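Local coordinates for alpha-1,4-endofucoidanase (Mariniflexile fucanivorans, PDB 6DLH), which hydrolyses internal alpha-1,4-fucosidic linkages of fucoidan by a retaining mechanism, as an endo-acting enzyme of glycoside hydrolase family 107 that also binds calcium, at residues G196-M201 / C236-A241; Y494-M499 / R509-E514; H95-P100 / Q214-L219; L37-M42 / N264-F269. One frame throughout, in Å; residues are numbered along the deposited sequence.

Contact 1. Residues G196-M201 / C236-A241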
loop_
_atom_site.group_PDB
_atom_site.type_symbol
_atom_site.label_atom_id
_atom_site.label_comp_id
_atom_site.label_asym_id
_atom_site.label_seq_id
_atom_site.Cartn_x
_atom_site.Cartn_y
_atom_site.Cartn_z
ATOM N N GLY A 196 -21.447 -11.217 -20.735
ATOM C CA GLY A 196 -20.402 -10.216 -20.590
ATOM C C GLY A 196 -19.004 -10.831 -20.583
ATOM O O GLY A 196 -18.734 -11.776 -21.323
ATOM N N ARG A 197 -18.139 -10.307 -19.705
ATOM C CA ARG A 197 -16.723 -10.645 -19.679
ATOM C C ARG A 197 -16.452 -11.775 -18.687
ATOM O O ARG A 197 -15.380 -11.827 -18.088
ATOM C CB ARG A 197 -15.910 -9.397 -19.330
ATOM C CG ARG A 197 -16.041 -8.279 -20.352
ATOM C CD ARG A 197 -15.471 -6.971 -19.846
ATOM N NE ARG A 197 -16.296 -6.424 -18.783
ATOM C CZ ARG A 197 -16.345 -5.142 -18.444
ATOM N NH1 ARG A 197 -15.550 -4.263 -19.035
ATOM N NH2 ARG A 197 -17.200 -4.745 -17.520
ATOM N N ARG A 198 -17.411 -12.700 -18.564
ATOM C CA ARG A 198 -17.378 -13.781 -17.590
ATOM C C ARG A 198 -16.076 -14.580 -17.666
ATOM O O ARG A 198 -15.520 -14.944 -16.627
ATOM C CB ARG A 198 -18.603 -14.687 -17.764
ATOM C CG ARG A 198 -18.655 -15.899 -16.839
ATOM C CD ARG A 198 -19.923 -16.706 -17.076
ATOM N NE ARG A 198 -20.082 -17.858 -16.197
ATOM C CZ ARG A 198 -20.783 -17.860 -15.068
ATOM N NH1 ARG A 198 -21.469 -16.784 -14.715
ATOM N NH2 ARG A 198 -20.791 -18.935 -14.293
ATOM N N LYS A 199 -15.611 -14.888 -18.887
ATOM C CA LYS A 199 -14.503 -15.824 -19.041
ATOM C C LYS A 199 -13.229 -15.218 -18.452
ATOM O O LYS A 199 -12.455 -15.917 -17.799
ATOM C CB LYS A 199 -14.351 -16.316 -20.487
ATOM C CG LYS A 199 -13.979 -15.259 -21.518
ATOM C CD LYS A 199 -13.919 -15.779 -22.940
ATOM C CE LYS A 199 -13.638 -14.675 -23.940
ATOM N NZ LYS A 199 -13.708 -15.155 -25.341
ATOM N N TYR A 200 -13.057 -13.906 -18.663
ATOM C CA TYR A 200 -11.922 -13.151 -18.155
ATOM C C TYR A 200 -11.914 -13.145 -16.626
ATOM O O TYR A 200 -10.847 -13.145 -16.016
ATOM C CB TYR A 200 -11.916 -11.732 -18.731
ATOM C CG TYR A 200 -12.025 -11.637 -20.234
ATOM C CD1 TYR A 200 -11.119 -12.283 -21.064
ATOM C CD2 TYR A 200 -13.021 -10.880 -20.831
ATOM C CE1 TYR A 200 -11.210 -12.192 -22.446
ATOM C CE2 TYR A 200 -13.128 -10.781 -22.209
ATOM C CZ TYR A 200 -12.217 -11.435 -23.021
ATOM O OH TYR A 200 -12.314 -11.338 -24.381
ATOM N N MET A 201 -13.106 -13.143 -16.011
ATOM C CA MET A 201 -13.222 -13.126 -14.559
ATOM C C MET A 201 -12.620 -14.401 -13.977
ATOM O O MET A 201 -11.923 -14.346 -12.964
ATOM C CB MET A 201 -14.676 -12.982 -14.093
ATOM C CG MET A 201 -15.275 -11.612 -14.374
ATOM S SD MET A 201 -14.660 -10.311 -13.270
ATOM C CE MET A 201 -15.161 -10.983 -11.685
ATOM N N CYS A 236 -22.172 -10.849 -15.439
ATOM C CA CYS A 236 -21.674 -12.178 -15.766
ATOM C C CYS A 236 -22.614 -13.274 -15.256
ATOM O O CYS A 236 -22.244 -14.449 -15.230
ATOM C CB CYS A 236 -20.253 -12.357 -15.243
ATOM S SG CYS A 236 -19.124 -11.063 -15.828
ATOM N N GLY A 237 -23.816 -12.874 -14.822
ATOM C CA GLY A 237 -24.971 -13.761 -14.783
ATOM C C GLY A 237 -25.056 -14.664 -13.553
ATOM O O GLY A 237 -25.871 -15.584 -13.525
ATOM N N ASP A 238 -24.241 -14.394 -12.527
ATOM C CA ASP A 238 -24.361 -15.136 -11.280
ATOM C C ASP A 238 -25.559 -14.609 -10.492
ATOM O O ASP A 238 -25.988 -13.480 -10.705
ATOM C CB ASP A 238 -23.061 -15.103 -10.472
ATOM C CG ASP A 238 -22.090 -16.214 -10.837
ATOM O OD1 ASP A 238 -22.043 -16.587 -12.036
ATOM O OD2 ASP A 238 -21.398 -16.711 -9.921
ATOM N N ASP A 239 -26.096 -15.447 -9.596
ATOM C CA ASP A 239 -27.190 -15.043 -8.725
ATOM C C ASP A 239 -26.767 -15.191 -7.263
ATOM O O ASP A 239 -26.794 -16.290 -6.707
ATOM C CB ASP A 239 -28.502 -15.768 -9.047
ATOM C CG ASP A 239 -29.674 -15.289 -8.204
ATOM O OD1 ASP A 239 -29.551 -14.216 -7.580
ATOM O OD2 ASP A 239 -30.704 -15.996 -8.167
ATOM N N PRO A 240 -26.378 -14.080 -6.596
ATOM C CA PRO A 240 -25.946 -14.127 -5.197
ATOM C C PRO A 240 -27.032 -14.529 -4.196
ATOM O O PRO A 240 -26.716 -15.017 -3.115
ATOM C CB PRO A 240 -25.432 -12.702 -4.934
ATOM C CG PRO A 240 -26.144 -11.837 -5.954
ATOM C CD PRO A 240 -26.323 -12.724 -7.166
ATOM N N ALA A 241 -28.304 -14.344 -4.578
ATOM C CA ALA A 241 -29.449 -14.645 -3.726
ATOM C C ALA A 241 -29.710 -16.149 -3.641
ATOM O O ALA A 241 -30.364 -16.611 -2.706
ATOM C CB ALA A 241 -30.673 -13.910 -4.222
HETATM O O HOH W 1 -22.434 -19.215 -11.676
#
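Arg198 NH1 grips the 236-238 turn twice: it hydrogen-bonds to Cys236 O at 2.5 Å and forms a salt bridge with Asp238 OD1 at 2.7 Å. The Cys236 oxygen lies in the guanidinium plane. Asp238 OD1 is tilted about 20° out of it and is met nearly end-on, the carboxylate and guanidinium planes being 44° apart. A water bridges the same pair, accepting from Arg198 NH2 at 3.1 Å and donating to Asp238 OD1 at 2.7 Å. The reach comes from a chain extended from CG to NE, with CG opposite the backbone N (chi1 177°). Arg198 NE is fixed by Tyr191 O, and Asp238 OD2 accepts from Ile250 N at the start of helix 249-259. With leucine in place of Arg198, Asp238 would probably lose its charged mate and Cys236 O its donor. Nearer the backbone, Cys236 packs its CB 3.8 Å from Arg198 CB, and its SG lies 4.2 Å from Met201 CG. The contact thus fastens the N-terminal end of helix 198-216, whose N-cap is Arg197, to the loop joining helices 228-233 and 249-259, within the alternating beta/alpha catalytic domain.

Contact 2. Residues Y494-M499 / R509-E514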
loop_
_atom_site.group_PDB
_atom_site.type_symbol
_atom_site.label_atom_id
_atom_site.label_comp_id
_atom_site.label_asym_id
_atom_site.label_seq_id
_atom_site.Cartn_x
_atom_site.Cartn_y
_atom_site.Cartn_z
ATOM N N TYR A 494 9.794 -23.584 19.274
ATOM C CA TYR A 494 9.063 -23.758 20.519
ATOM C C TYR A 494 7.643 -23.214 20.383
ATOM O O TYR A 494 7.395 -22.272 19.633
ATOM C CB TYR A 494 9.803 -23.119 21.700
ATOM C CG TYR A 494 11.089 -23.792 22.111
ATOM C CD1 TYR A 494 12.278 -23.505 21.457
ATOM C CD2 TYR A 494 11.128 -24.695 23.164
ATOM C CE1 TYR A 494 13.468 -24.113 21.821
ATOM C CE2 TYR A 494 12.313 -25.308 23.546
ATOM C CZ TYR A 494 13.488 -25.013 22.871
ATOM O OH TYR A 494 14.674 -25.596 23.216
ATOM N N THR A 495 6.719 -23.843 21.116
ATOM C CA THR A 495 5.349 -23.387 21.251
ATOM C C THR A 495 4.925 -23.596 22.700
ATOM O O THR A 495 4.918 -24.725 23.194
ATOM C CB THR A 495 4.410 -24.132 20.293
ATOM O OG1 THR A 495 4.902 -23.976 18.962
ATOM C CG2 THR A 495 2.979 -23.643 20.377
ATOM N N PHE A 496 4.575 -22.497 23.375
ATOM C CA PHE A 496 4.149 -22.579 24.762
ATOM C C PHE A 496 3.204 -21.426 25.101
ATOM O O PHE A 496 3.010 -20.505 24.310
ATOM C CB PHE A 496 5.367 -22.634 25.689
ATOM C CG PHE A 496 6.345 -21.506 25.483
ATOM C CD1 PHE A 496 7.228 -21.517 24.413
ATOM C CD2 PHE A 496 6.370 -20.422 26.350
ATOM C CE1 PHE A 496 8.121 -20.472 24.224
ATOM C CE2 PHE A 496 7.272 -19.384 26.167
ATOM C CZ PHE A 496 8.144 -19.410 25.102
ATOM N N GLU A 497 2.632 -21.506 26.305
ATOM C CA GLU A 497 1.664 -20.546 26.792
ATOM C C GLU A 497 2.376 -19.577 27.731
ATOM O O GLU A 497 3.151 -20.005 28.584
ATOM C CB GLU A 497 0.566 -21.275 27.573
ATOM C CG GLU A 497 -0.164 -22.334 26.769
ATOM C CD GLU A 497 -1.160 -21.794 25.758
ATOM O OE1 GLU A 497 -0.873 -21.881 24.549
ATOM O OE2 GLU A 497 -2.221 -21.291 26.182
ATOM N N LEU A 498 2.114 -18.274 27.550
ATOM C CA LEU A 498 2.411 -17.301 28.590
ATOM C C LEU A 498 1.140 -17.040 29.392
ATOM O O LEU A 498 0.047 -17.029 28.834
ATOM C CB LEU A 498 2.960 -16.019 27.961
ATOM C CG LEU A 498 4.384 -16.117 27.417
ATOM C CD1 LEU A 498 4.868 -14.761 26.928
ATOM C CD2 LEU A 498 5.340 -16.686 28.459
ATOM N N MET A 499 1.293 -16.829 30.702
ATOM C CA MET A 499 0.139 -16.688 31.572
ATOM C C MET A 499 0.237 -15.410 32.403
ATOM O O MET A 499 1.087 -15.281 33.287
ATOM C CB MET A 499 0.016 -17.901 32.493
ATOM C CG MET A 499 -0.149 -19.210 31.738
ATOM S SD MET A 499 -0.046 -20.593 32.888
ATOM C CE MET A 499 1.602 -20.373 33.554
ATOM N N ARG A 509 -1.822 -16.841 26.552
ATOM C CA ARG A 509 -1.541 -16.446 25.184
ATOM C C ARG A 509 -0.447 -17.371 24.659
ATOM O O ARG A 509 0.598 -17.514 25.292
ATOM C CB ARG A 509 -1.154 -14.962 25.163
ATOM C CG ARG A 509 -0.515 -14.459 23.878
ATOM C CD ARG A 509 -1.474 -14.133 22.752
ATOM N NE ARG A 509 -2.520 -13.141 22.986
ATOM C CZ ARG A 509 -2.539 -11.918 22.456
ATOM N NH1 ARG A 509 -1.412 -11.296 22.154
ATOM N NH2 ARG A 509 -3.696 -11.328 22.211
ATOM N N GLU A 510 -0.721 -18.024 23.526
ATOM C CA GLU A 510 0.242 -18.912 22.899
ATOM C C GLU A 510 1.295 -18.078 22.173
ATOM O O GLU A 510 0.959 -17.235 21.345
ATOM C CB GLU A 510 -0.459 -19.880 21.942
ATOM C CG GLU A 510 0.495 -20.822 21.227
ATOM C CD GLU A 510 -0.138 -21.632 20.109
ATOM O OE1 GLU A 510 0.137 -21.335 18.926
ATOM O OE2 GLU A 510 -0.910 -22.553 20.424
ATOM N N VAL A 511 2.569 -18.337 22.494
ATOM C CA VAL A 511 3.695 -17.664 21.865
ATOM C C VAL A 511 4.608 -18.710 21.229
ATOM O O VAL A 511 4.688 -19.846 21.700
ATOM C CB VAL A 511 4.458 -16.758 22.857
ATOM C CG1 VAL A 511 3.599 -15.599 23.345
ATOM C CG2 VAL A 511 5.029 -17.531 24.042
ATOM N N LYS A 512 5.295 -18.295 20.159
ATOM C CA LYS A 512 6.183 -19.159 19.403
ATOM C C LYS A 512 7.601 -18.593 19.426
ATOM O O LYS A 512 7.799 -17.392 19.608
ATOM C CB LYS A 512 5.679 -19.324 17.965
ATOM C CG LYS A 512 4.429 -20.182 17.812
ATOM C CD LYS A 512 3.787 -20.090 16.435
ATOM C CE LYS A 512 4.392 -21.012 15.396
ATOM N NZ LYS A 512 3.920 -22.411 15.545
ATOM N N LEU A 513 8.577 -19.501 19.278
ATOM C CA LEU A 513 9.978 -19.178 19.064
ATOM C C LEU A 513 10.453 -19.956 17.844
ATOM O O LEU A 513 10.163 -21.145 17.727
ATOM C CB LEU A 513 10.789 -19.588 20.297
ATOM C CG LEU A 513 10.746 -18.623 21.477
ATOM C CD1 LEU A 513 11.453 -19.223 22.679
ATOM C CD2 LEU A 513 11.372 -17.292 21.107
ATOM N N GLU A 514 11.169 -19.273 16.945
ATOM C CA GLU A 514 11.613 -19.884 15.704
ATOM C C GLU A 514 13.079 -19.536 15.455
ATOM O O GLU A 514 13.503 -18.400 15.679
ATOM C CB GLU A 514 10.714 -19.462 14.541
#
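Tyr494, Phe496 and Leu498 pair with Leu513, Val511 and Arg509 in an antiparallel hairpin, each couple joined by two backbone hydrogen bonds. The middle pair is the straightest, Phe496 N meeting Val511 O at 3.1 Å and Val511 N meeting Phe496 O at 2.9 Å.

The tight side is the face carrying Phe496, Val511, Leu498 and Leu513. With chi1 at 54°, Phe496 CG sits between its backbone N and carbonyl carbon, which lays the ring across the neighbouring strand. Val511 CG2 comes over one ring face in a CH-pi contact, 3.9 Å from the centroid and 22° off the normal, while Leu513 CD1 meets the ring edge at 3.9 Å from Phe496 CE1. The same Val511 CG2 touches Leu498 CG at 3.7 Å, so this one methyl touches both the ring and the leucine.

The other face, with Thr495, Glu497, Glu510 and Lys512, is looser and more exposed. Thr495 CG2 rests against Glu510 CD at 3.7 Å. Two acidic ends stand near each other, Glu497 OE1 being 4.2 Å from Glu510 OE2, a proximity that may raise the proton affinity of either; Asn508 donates to the other Glu497 oxygen.

In this Ig-like domain, strand 494-502 lies between 505-513 and 459-464. Leu498 and Arg509 touch Trp423 of strand 422-423, Leu498 and Leu513 reach strand 439-444, and the Arg509 guanidinium is bound by Ser424 and Thr428.

Contact 3. Residues H95-P100 / Q214-L219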
loop_
_atom_site.group_PDB
_atom_site.type_symbol
_atom_site.label_atom_id
_atom_site.label_comp_id
_atom_site.label_asym_id
_atom_site.label_seq_id
_atom_site.Cartn_x
_atom_site.Cartn_y
_atom_site.Cartn_z
ATOM N N HIS A 95 -2.453 -2.950 -9.142
ATOM C CA HIS A 95 -2.110 -3.847 -8.049
ATOM C C HIS A 95 -0.902 -3.295 -7.295
ATOM O O HIS A 95 -0.136 -2.509 -7.850
ATOM C CB HIS A 95 -1.792 -5.254 -8.581
ATOM C CG HIS A 95 -2.978 -5.995 -9.099
ATOM N ND1 HIS A 95 -3.744 -5.520 -10.151
ATOM C CD2 HIS A 95 -3.517 -7.179 -8.735
ATOM C CE1 HIS A 95 -4.719 -6.371 -10.392
ATOM N NE2 HIS A 95 -4.599 -7.400 -9.540
ATOM N N VAL A 96 -0.732 -3.744 -6.043
ATOM C CA VAL A 96 0.353 -3.284 -5.189
ATOM C C VAL A 96 1.327 -4.429 -4.911
ATOM O O VAL A 96 2.242 -4.273 -4.109
ATOM C CB VAL A 96 -0.167 -2.658 -3.878
ATOM C CG1 VAL A 96 -1.069 -1.469 -4.135
ATOM C CG2 VAL A 96 -0.853 -3.674 -2.977
ATOM N N ALA A 97 1.110 -5.583 -5.557
ATOM C CA ALA A 97 1.968 -6.746 -5.391
ATOM C C ALA A 97 2.382 -7.266 -6.764
ATOM O O ALA A 97 1.591 -7.209 -7.703
ATOM C CB ALA A 97 1.264 -7.807 -4.585
ATOM N N PRO A 98 3.624 -7.780 -6.938
ATOM C CA PRO A 98 4.136 -8.105 -8.269
ATOM C C PRO A 98 3.610 -9.441 -8.794
ATOM O O PRO A 98 3.470 -10.405 -8.037
ATOM C CB PRO A 98 5.652 -8.165 -8.032
ATOM C CG PRO A 98 5.781 -8.671 -6.608
ATOM C CD PRO A 98 4.593 -8.083 -5.872
ATOM N N HIS A 99 3.324 -9.472 -10.101
ATOM C CA HIS A 99 2.874 -10.672 -10.790
ATOM C C HIS A 99 3.465 -10.709 -12.199
ATOM O O HIS A 99 3.396 -9.719 -12.931
ATOM C CB HIS A 99 1.337 -10.755 -10.807
ATOM C CG HIS A 99 0.821 -12.143 -10.991
ATOM N ND1 HIS A 99 0.666 -12.716 -12.240
ATOM C CD2 HIS A 99 0.449 -13.084 -10.092
ATOM C CE1 HIS A 99 0.216 -13.948 -12.098
ATOM N NE2 HIS A 99 0.076 -14.200 -10.787
ATOM N N PRO A 100 4.062 -11.855 -12.607
ATOM C CA PRO A 100 4.646 -12.012 -13.944
ATOM C C PRO A 100 3.719 -11.601 -15.087
ATOM O O PRO A 100 4.115 -10.836 -15.969
ATOM C CB PRO A 100 4.896 -13.528 -14.032
ATOM C CG PRO A 100 5.122 -13.960 -12.598
ATOM C CD PRO A 100 4.219 -13.063 -11.778
ATOM N N GLN A 214 -1.484 -18.050 -2.681
ATOM C CA GLN A 214 -0.559 -19.148 -2.430
ATOM C C GLN A 214 0.777 -18.614 -1.913
ATOM O O GLN A 214 1.367 -19.187 -1.001
ATOM C CB GLN A 214 -0.401 -20.015 -3.682
ATOM C CG GLN A 214 -1.558 -20.986 -3.884
ATOM C CD GLN A 214 -1.389 -21.900 -5.075
ATOM O OE1 GLN A 214 -1.115 -21.463 -6.194
ATOM N NE2 GLN A 214 -1.583 -23.187 -4.841
ATOM N N ARG A 215 1.226 -17.502 -2.499
ATOM C CA ARG A 215 2.432 -16.808 -2.087
ATOM C C ARG A 215 2.349 -16.437 -0.604
ATOM O O ARG A 215 3.220 -16.816 0.183
ATOM C CB ARG A 215 2.623 -15.569 -2.969
ATOM C CG ARG A 215 4.061 -15.085 -3.074
ATOM C CD ARG A 215 4.168 -13.735 -3.760
ATOM N NE ARG A 215 3.936 -13.736 -5.201
ATOM C CZ ARG A 215 3.754 -12.639 -5.938
ATOM N NH1 ARG A 215 3.667 -12.726 -7.255
ATOM N NH2 ARG A 215 3.649 -11.455 -5.361
ATOM N N TYR A 216 1.280 -15.720 -0.223
ATOM C CA TYR A 216 1.250 -15.024 1.056
ATOM C C TYR A 216 0.826 -15.949 2.191
ATOM O O TYR A 216 1.216 -15.717 3.333
ATOM C CB TYR A 216 0.492 -13.700 0.944
ATOM C CG TYR A 216 1.104 -12.769 -0.070
ATOM C CD1 TYR A 216 2.450 -12.441 -0.011
ATOM C CD2 TYR A 216 0.350 -12.235 -1.103
ATOM C CE1 TYR A 216 3.029 -11.596 -0.945
ATOM C CE2 TYR A 216 0.913 -11.389 -2.047
ATOM C CZ TYR A 216 2.260 -11.072 -1.970
ATOM O OH TYR A 216 2.829 -10.250 -2.901
ATOM N N GLY A 217 0.072 -17.007 1.871
ATOM C CA GLY A 217 -0.301 -17.984 2.880
ATOM C C GLY A 217 -1.100 -17.343 4.012
ATOM O O GLY A 217 -2.013 -16.554 3.768
ATOM N N ASP A 218 -0.732 -17.673 5.253
ATOM C CA ASP A 218 -1.496 -17.265 6.421
ATOM C C ASP A 218 -1.145 -15.834 6.843
ATOM O O ASP A 218 -1.515 -15.403 7.936
ATOM C CB ASP A 218 -1.341 -18.279 7.558
ATOM C CG ASP A 218 0.027 -18.247 8.221
ATOM O OD1 ASP A 218 0.846 -17.371 7.847
ATOM O OD2 ASP A 218 0.266 -19.101 9.106
ATOM N N LEU A 219 -0.430 -15.101 5.981
ATOM C CA LEU A 219 -0.152 -13.696 6.228
ATOM C C LEU A 219 -1.403 -12.867 5.923
ATOM O O LEU A 219 -1.463 -11.681 6.258
ATOM C CB LEU A 219 1.045 -13.259 5.375
ATOM C CG LEU A 219 2.422 -13.782 5.807
ATOM C CD1 LEU A 219 3.495 -13.341 4.823
ATOM C CD2 LEU A 219 2.790 -13.324 7.210
#
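Arg215 and Tyr216 reach from the last turn of helix 198-216 to Ala97 and Pro98 in the loop between strand 80-84 and helix 100-104, a helix-to-loop contact within the beta/alpha catalytic domain, which resembles that of GH29 alpha-L-fucosidases. Its polar core is a forked grip in which both terminal nitrogens of Arg215 donate to the single carbonyl Pro98 O. The NH2 bond measures 2.9 Å and lies in the carbonyl plane; the NH1 bond is modelled at 2.5 Å, a length too short to be taken literally. A bend at chi3 (-73°) swings the guanidinium round to this oxygen, with NH2 lying 3.5 Å from Pro98 CD. Arg215 NH2 also donates to Tyr216 OH at 2.9 Å, and that hydroxyl hydrogen-bonds in turn to Asp128, which lies close enough to NH2 for a weak, long ion pair. Within the helix, Arg215 CB stands over the centre of one face of the Tyr216 ring. Leu130 and Leu134 of helix 129-139 pack against Tyr216. At the far end of the tyrosine, Ala97 CB approaches the edge of the ring and sits 3.4 Å from Tyr216 OH.

Contact 4. Residues L37-M42 / N264-F269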
loop_
_atom_site.group_PDB
_atom_site.type_symbol
_atom_site.label_atom_id
_atom_site.label_comp_id
_atom_site.label_asym_id
_atom_site.label_seq_id
_atom_site.Cartn_x
_atom_site.Cartn_y
_atom_site.Cartn_z
ATOM N N LEU A 37 -17.285 -20.016 10.379
ATOM C CA LEU A 37 -16.517 -20.456 11.536
ATOM C C LEU A 37 -15.076 -19.956 11.432
ATOM O O LEU A 37 -14.448 -19.634 12.441
ATOM C CB LEU A 37 -16.550 -21.988 11.631
ATOM C CG LEU A 37 -17.645 -22.588 12.515
ATOM C CD1 LEU A 37 -17.695 -24.103 12.347
ATOM C CD2 LEU A 37 -17.433 -22.229 13.982
ATOM N N ARG A 38 -14.565 -19.879 10.202
ATOM C CA ARG A 38 -13.178 -19.499 10.007
ATOM C C ARG A 38 -12.990 -17.988 10.163
ATOM O O ARG A 38 -11.867 -17.500 10.043
ATOM C CB ARG A 38 -12.625 -20.075 8.701
ATOM C CG ARG A 38 -13.309 -19.591 7.433
ATOM C CD ARG A 38 -12.572 -20.207 6.260
ATOM N NE ARG A 38 -13.414 -20.249 5.078
ATOM C CZ ARG A 38 -14.186 -21.274 4.724
ATOM N NH1 ARG A 38 -15.063 -21.131 3.745
ATOM N NH2 ARG A 38 -14.077 -22.433 5.349
ATOM N N ALA A 39 -14.085 -17.268 10.454
ATOM C CA ALA A 39 -14.049 -15.843 10.740
ATOM C C ALA A 39 -14.478 -15.589 12.184
ATOM O O ALA A 39 -14.920 -14.491 12.528
ATOM C CB ALA A 39 -14.921 -15.097 9.757
ATOM N N GLU A 40 -14.324 -16.602 13.045
ATOM C CA GLU A 40 -14.796 -16.486 14.418
ATOM C C GLU A 40 -13.999 -15.408 15.158
ATOM O O GLU A 40 -14.489 -14.807 16.115
ATOM C CB GLU A 40 -14.761 -17.853 15.110
ATOM C CG GLU A 40 -14.812 -17.795 16.629
ATOM C CD GLU A 40 -16.091 -17.239 17.244
ATOM O OE1 GLU A 40 -17.152 -17.271 16.564
ATOM O OE2 GLU A 40 -16.023 -16.766 18.406
ATOM N N TRP A 41 -12.763 -15.166 14.704
ATOM C CA TRP A 41 -11.884 -14.190 15.330
ATOM C C TRP A 41 -12.392 -12.778 15.047
ATOM O O TRP A 41 -12.029 -11.842 15.751
ATOM C CB TRP A 41 -10.449 -14.368 14.822
ATOM C CG TRP A 41 -10.326 -14.191 13.340
ATOM C CD1 TRP A 41 -10.348 -15.179 12.400
ATOM C CD2 TRP A 41 -10.161 -12.954 12.618
ATOM N NE1 TRP A 41 -10.204 -14.647 11.149
ATOM C CE2 TRP A 41 -10.088 -13.285 11.249
ATOM C CE3 TRP A 41 -10.075 -11.603 12.987
ATOM C CZ2 TRP A 41 -9.937 -12.318 10.252
ATOM C CZ3 TRP A 41 -9.923 -10.648 12.002
ATOM C CH2 TRP A 41 -9.853 -11.002 10.655
ATOM N N MET A 42 -13.216 -12.656 14.000
ATOM C CA MET A 42 -13.780 -11.399 13.540
ATOM C C MET A 42 -14.824 -10.885 14.537
ATOM O O MET A 42 -15.081 -9.683 14.598
ATOM C CB MET A 42 -14.400 -11.590 12.152
ATOM C CG MET A 42 -15.033 -10.352 11.553
ATOM S SD MET A 42 -14.138 -9.682 10.133
ATOM C CE MET A 42 -13.607 -11.185 9.308
ATOM N N ASN A 264 -8.191 -20.988 5.863
ATOM C CA ASN A 264 -8.866 -20.366 6.990
ATOM C C ASN A 264 -9.189 -18.907 6.673
ATOM O O ASN A 264 -9.756 -18.203 7.505
ATOM C CB ASN A 264 -8.036 -20.458 8.272
ATOM C CG ASN A 264 -7.886 -21.871 8.793
ATOM O OD1 ASN A 264 -8.833 -22.656 8.777
ATOM N ND2 ASN A 264 -6.702 -22.194 9.285
ATOM N N ALA A 265 -8.812 -18.456 5.474
ATOM C CA ALA A 265 -9.064 -17.083 5.072
ATOM C C ALA A 265 -10.572 -16.842 4.987
ATOM O O ALA A 265 -11.288 -17.615 4.355
ATOM C CB ALA A 265 -8.362 -16.794 3.767
ATOM N N ALA A 266 -11.039 -15.769 5.644
ATOM C CA ALA A 266 -12.444 -15.379 5.640
ATOM C C ALA A 266 -12.732 -14.501 4.424
ATOM O O ALA A 266 -11.946 -13.606 4.109
ATOM C CB ALA A 266 -12.774 -14.672 6.930
ATOM N N ILE A 267 -13.865 -14.761 3.754
ATOM C CA ILE A 267 -14.179 -14.135 2.471
ATOM C C ILE A 267 -15.462 -13.321 2.615
ATOM O O ILE A 267 -16.398 -13.758 3.287
ATOM C CB ILE A 267 -14.333 -15.185 1.339
ATOM C CG1 ILE A 267 -13.278 -16.303 1.383
ATOM C CG2 ILE A 267 -14.415 -14.523 -0.033
ATOM C CD1 ILE A 267 -11.836 -15.830 1.337
ATOM N N ALA A 268 -15.499 -12.158 1.948
ATOM C CA ALA A 268 -16.698 -11.337 1.895
ATOM C C ALA A 268 -16.816 -10.692 0.520
ATOM O O ALA A 268 -15.828 -10.191 -0.002
ATOM C CB ALA A 268 -16.677 -10.289 2.987
ATOM N N PHE A 269 -18.042 -10.679 -0.025
ATOM C CA PHE A 269 -18.346 -10.055 -1.303
ATOM C C PHE A 269 -19.312 -8.893 -1.088
ATOM O O PHE A 269 -20.275 -9.020 -0.341
ATOM C CB PHE A 269 -18.980 -11.082 -2.248
ATOM C CG PHE A 269 -18.077 -12.234 -2.609
ATOM C CD1 PHE A 269 -18.024 -13.372 -1.817
ATOM C CD2 PHE A 269 -17.269 -12.173 -3.736
ATOM C CE1 PHE A 269 -17.190 -14.427 -2.150
ATOM C CE2 PHE A 269 -16.434 -13.229 -4.069
ATOM C CZ PHE A 269 -16.395 -14.352 -3.272
HETATM O O HOH W 2 -9.195 -15.817 8.809
#
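Arg38 and Ala39, in a 3-10 segment whose turns are closed by Glu40 N to Leu37 O and Met42 N to Ala39 O, run past Asn264 to Ala266, where the chain enters strand 266-269; the CA atoms of Ala39 and Ala266 are 5.4 Å apart. Arg38 makes the largest single contribution. Its CG takes the crowded position between backbone N and carbonyl carbon (chi1 62°), and from there the extended chain lies along the Asn264-Ala265 backbone, with CB 3.6 Å from Asn264 O and CD 3.5 Å from Ala265 O. The guanidinium then serves partners beyond the strand, forming salt bridges through NE to Asp289 and through NH1 to Asp32. Replacing this side chain by that of alanine would probably leave Asp289 and Asp32 without the positive charge of this arginine and bare the backbone at Asn264 and Ala265. The apolar part is small and close: Ala39 CB meets Ala266 CB at 3.6 Å, and Met42 CE approaches that methyl at 4.3 Å. A water accepts from Trp41 NE1 at 2.8 Å and lies 2.8 Å from Asn264 O, bridging the two segments; the Trp41 ring also makes a cation-pi contact with Arg143. Strand 266-269 pairs with strand 222-226 in the parallel sheet, and Ile267 bonds through its backbone to Asp289 and Tyr290. Ile267 packs on helix 249-259 and Phe269 on helices 228-233 and 249-259, while the 3-10 segment leads on into strand 46-49 of the same sheet.

In the fold
From the N terminus, segment 37-42 opens contact 4, which closes only at 264-269 and so brings the run into strand 46-49 beside strand 266-269. Contacts 1 and 3 both fall within this span, and they cross: 95-100 comes first, then 196-201, then 214-219, which completes contact 3, and 236-241, which completes contact 1. Contact 3 joins the end of helix 198-216 to the loop before helix 100-104; contact 1 joins its start to the loop between helices 228-233 and 249-259. Contact 2 follows later as a short-range hairpin of an Ig-like domain, its nearest atoms about 8 Å from contact 3 and about 10 Å from contact 4.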